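PDB 4G2S: protein prgH from Salmonella enterica subsp. enterica serovar Typhimurium, which probably helps build the basal body of the SPI-1 type III secretion system, this fragment being its FHA-type domain. Local coordinates for residues Q90-I95 and L101-P106. Residues are numbered along the deposited sequence; the frame is centred on the assembly and turned at random.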
ATOM      1  N   GLN A  90     -31.009  10.831  16.330  1.00 43.83           N
ATOM      2  CA  GLN A  90     -30.810  11.583  17.551  1.00 45.32           C
ATOM      3  C   GLN A  90     -29.382  11.432  18.029  1.00 43.39           C
ATOM      4  O   GLN A  90     -28.729  10.376  17.805  1.00 39.53           O
ATOM      5  CB  GLN A  90     -31.795  11.092  18.606  1.00 51.13           C
ATOM      6  CG  GLN A  90     -33.254  11.149  18.168  1.00 56.36           C
ATOM      7  CD  GLN A  90     -33.548  12.313  17.219  1.00 60.94           C
ATOM      8  OE1 GLN A  90     -33.294  13.476  17.551  1.00 60.65           O
ATOM      9  NE2 GLN A  90     -34.052  11.997  16.010  1.00 63.65           N
ATOM     10  N   LEU A  91     -28.884  12.497  18.648  1.00 41.08           N
ATOM     11  CA  LEU A  91     -27.562  12.475  19.223  1.00 39.47           C
ATOM     12  C   LEU A  91     -27.476  11.545  20.430  1.00 39.14           C
ATOM     13  O   LEU A  91     -28.438  11.358  21.160  1.00 38.90           O
ATOM     14  CB  LEU A  91     -27.128  13.852  19.650  1.00 40.31           C
ATOM     15  CG  LEU A  91     -26.990  14.898  18.564  1.00 41.94           C
ATOM     16  CD1 LEU A  91     -26.659  16.217  19.239  1.00 47.20           C
ATOM     17  CD2 LEU A  91     -25.883  14.589  17.603  1.00 41.67           C
ATOM     18  N   ASN A  92     -26.298  10.966  20.635  1.00 35.77           N
ATOM     19  CA  ASN A  92     -25.981  10.228  21.834  1.00 36.95           C
ATOM     20  C   ASN A  92     -26.763   8.965  22.036  1.00 39.09           C
ATOM     21  O   ASN A  92     -26.982   8.529  23.161  1.00 40.03           O
ATOM     22  CB  ASN A  92     -26.053  11.107  23.077  1.00 40.40           C
ATOM     23  CG  ASN A  92     -25.110  12.271  23.001  1.00 41.78           C
ATOM     24  OD1 ASN A  92     -24.044  12.173  22.407  1.00 40.99           O
ATOM     25  ND2 ASN A  92     -25.490  13.383  23.586  1.00 43.93           N
ATOM     26  N   THR A  93     -27.149   8.342  20.949  1.00 38.10           N
ATOM     27  CA  THR A  93     -27.847   7.087  21.038  1.00 42.06           C
ATOM     28  C   THR A  93     -27.377   6.153  19.928  1.00 40.13           C
ATOM     29  O   THR A  93     -27.132   6.585  18.790  1.00 36.50           O
ATOM     30  CB  THR A  93     -29.405   7.317  21.108  1.00 47.69           C
ATOM     31  OG1 THR A  93     -30.138   6.290  20.414  1.00 53.59           O
ATOM     32  CG2 THR A  93     -29.801   8.650  20.534  1.00 47.42           C
ATOM     33  N   PRO A  94     -27.217   4.880  20.266  1.00 39.53           N
ATOM     34  CA  PRO A  94     -26.877   3.876  19.299  1.00 38.06           C
ATOM     35  C   PRO A  94     -27.826   3.864  18.099  1.00 36.25           C
ATOM     36  O   PRO A  94     -29.045   3.773  18.249  1.00 37.89           O
ATOM     37  CB  PRO A  94     -27.010   2.566  20.068  1.00 41.07           C
ATOM     38  CG  PRO A  94     -26.991   2.912  21.520  1.00 42.53           C
ATOM     39  CD  PRO A  94     -27.360   4.346  21.638  1.00 42.82           C
ATOM     40  N   ILE A  95     -27.240   3.921  16.936  1.00 33.64           N
ATOM     41  CA  ILE A  95     -27.934   3.926  15.649  1.00 34.12           C
ATOM     42  C   ILE A  95     -27.419   2.674  14.942  1.00 34.80           C
ATOM     43  O   ILE A  95     -26.187   2.518  14.740  1.00 33.70           O
ATOM     44  CB  ILE A  95     -27.511   5.190  14.875  1.00 32.08           C
ATOM     45  CG1 ILE A  95     -28.014   6.456  15.558  1.00 33.36           C
ATOM     46  CG2 ILE A  95     -27.959   5.134  13.435  1.00 35.39           C
ATOM     47  CD1 ILE A  95     -27.390   7.744  14.988  1.00 32.46           C
ATOM     48  N   LEU A 101     -22.983  -0.557  14.312  1.00 28.73           N
ATOM     49  CA  LEU A 101     -23.561   0.278  15.361  1.00 30.90           C
ATOM     50  C   LEU A 101     -22.688   1.540  15.589  1.00 29.60           C
ATOM     51  O   LEU A 101     -21.454   1.465  15.841  1.00 26.64           O
ATOM     52  CB  LEU A 101     -23.736  -0.591  16.622  1.00 36.07           C
ATOM     53  CG  LEU A 101     -24.832  -0.311  17.629  1.00 41.81           C
ATOM     54  CD1 LEU A 101     -24.750  -1.282  18.784  1.00 45.28           C
ATOM     55  CD2 LEU A 101     -24.630   1.089  18.138  1.00 42.83           C
ATOM     56  N   ILE A 102     -23.320   2.712  15.454  1.00 26.33           N
ATOM     57  CA  ILE A 102     -22.629   3.976  15.558  1.00 26.26           C
ATOM     58  C   ILE A 102     -23.346   4.844  16.526  1.00 26.57           C
ATOM     59  O   ILE A 102     -24.453   4.595  16.906  1.00 28.26           O
ATOM     60  CB  ILE A 102     -22.567   4.735  14.202  1.00 25.41           C
ATOM     61  CG1 ILE A 102     -23.966   5.139  13.741  1.00 25.88           C
ATOM     62  CG2 ILE A 102     -21.969   3.859  13.091  1.00 24.68           C
ATOM     63  CD1 ILE A 102     -23.925   6.041  12.503  1.00 28.08           C
ATOM     64  N   LEU A 103     -22.721   5.956  16.851  1.00 27.41           N
ATOM     65  CA  LEU A 103     -23.292   6.893  17.753  1.00 30.03           C
ATOM     66  C   LEU A 103     -22.805   8.244  17.239  1.00 27.93           C
ATOM     67  O   LEU A 103     -21.679   8.305  16.793  1.00 28.91           O
ATOM     68  CB  LEU A 103     -22.774   6.579  19.178  1.00 31.89           C
ATOM     69  CG  LEU A 103     -23.390   7.557  20.166  1.00 35.87           C
ATOM     70  CD1 LEU A 103     -23.767   6.822  21.444  1.00 38.81           C
ATOM     71  CD2 LEU A 103     -22.497   8.755  20.442  1.00 36.13           C
ATOM     72  N   ILE A 104     -23.679   9.281  17.161  1.00 27.81           N
ATOM     73  CA  ILE A 104     -23.280  10.615  16.704  1.00 27.40           C
ATOM     74  C   ILE A 104     -23.360  11.527  17.949  1.00 28.92           C
ATOM     75  O   ILE A 104     -24.421  11.592  18.618  1.00 29.71           O
ATOM     76  CB  ILE A 104     -24.183  11.159  15.561  1.00 28.15           C
ATOM     77  CG1 ILE A 104     -24.218  10.195  14.361  1.00 30.37           C
ATOM     78  CG2 ILE A 104     -23.716  12.536  15.136  1.00 28.77           C
ATOM     79  CD1 ILE A 104     -25.332  10.472  13.346  1.00 32.62           C
ATOM     80  N   ARG A 105     -22.254  12.195  18.274  1.00 28.75           N
ATOM     81  CA  ARG A 105     -22.181  13.075  19.450  1.00 30.91           C
ATOM     82  C   ARG A 105     -21.614  14.458  19.090  1.00 32.57           C
ATOM     83  O   ARG A 105     -20.825  14.579  18.168  1.00 31.18           O
ATOM     84  CB  ARG A 105     -21.298  12.445  20.538  1.00 30.80           C
ATOM     85  CG  ARG A 105     -19.862  12.382  20.159  1.00 31.28           C
ATOM     86  CD  ARG A 105     -19.038  11.628  21.204  1.00 32.22           C
ATOM     87  NE  ARG A 105     -17.613  11.772  20.962  1.00 31.88           N
ATOM     88  CZ  ARG A 105     -16.913  12.869  21.170  1.00 35.44           C
ATOM     89  NH1 ARG A 105     -17.481  13.960  21.658  1.00 35.86           N
ATOM     90  NH2 ARG A 105     -15.609  12.847  20.985  1.00 37.69           N
ATOM     91  N   PRO A 106     -21.983  15.512  19.866  1.00 35.36           N
ATOM     92  CA  PRO A 106     -21.240  16.743  19.814  1.00 37.83           C
ATOM     93  C   PRO A 106     -19.802  16.551  20.258  1.00 38.48           C
ATOM     94  O   PRO A 106     -19.526  15.740  21.175  1.00 38.18           O
ATOM     95  CB  PRO A 106     -21.938  17.611  20.830  1.00 41.08           C
ATOM     96  CG  PRO A 106     -23.299  17.053  20.941  1.00 41.19           C
ATOM     97  CD  PRO A 106     -23.094  15.597  20.822  1.00 37.91           C
TER
HETATM   98  O   HOH W   1     -26.488   8.800  18.083  1.00 35.45           O
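Ile95 and Ile102 form an antiparallel hydrogen-bonded pair at the end of a beta hairpin in the FHA-type sandwich of PrgH: Ile95 N donates to Ile102 O at 2.9 Å, and Ile102 N returns the bond to Ile95 O at 3.0 Å. The second N-H runs almost straight at its acceptor (172°). Beyond this pair, 90-94 runs alongside strand 101-106 without regular pairing, held to it where Asn92 N reaches Ile104 O at 2.8 Å; the donor stands 22° from the carbonyl plane. Water 1 sits between the two backbones, accepting from Ile104 N and donating to the carbonyl of Gln90, so the strand's N-H is satisfied by way of the water; its approach to Thr93 O is too short to be trusted.

Side chains divide between two faces. On the inner one, Ile95 crosses both Ile102 and Ile104. Its CG1 lies anti to the carbonyl carbon (chi1 -67°), which carries CD1 along the strand to within 3.8 Å of Ile104 CD1, while CB rests against Ile102 CG1. Leu91 extends this apolar row, setting CD2 across Ile104 CG2 at about a right angle and bringing CD1 to the CG-CD edge of the proline, 3.9 Å from Pro106 CG. Leu76 and Ile74 of strand 74-80, in the other sheet, pack on these residues and join the hairpin to the sandwich core.

On the other face, Leu103 puts CD1 under the Asn92-Thr93 peptide, 3.7 Å from Thr93 N. Asn92 ND2 hydrogen-bonds Glu109 OE1, while OD1 lies against Arg105 CB; the Arg105 guanidinium hydrogen-bonds Glu107 O through NH1 and forms a salt bridge with Glu20 through NH2. Farther along, Pro94 CB presses on Leu101 CD2 at 3.4 Å, tighter than a usual carbon-carbon contact.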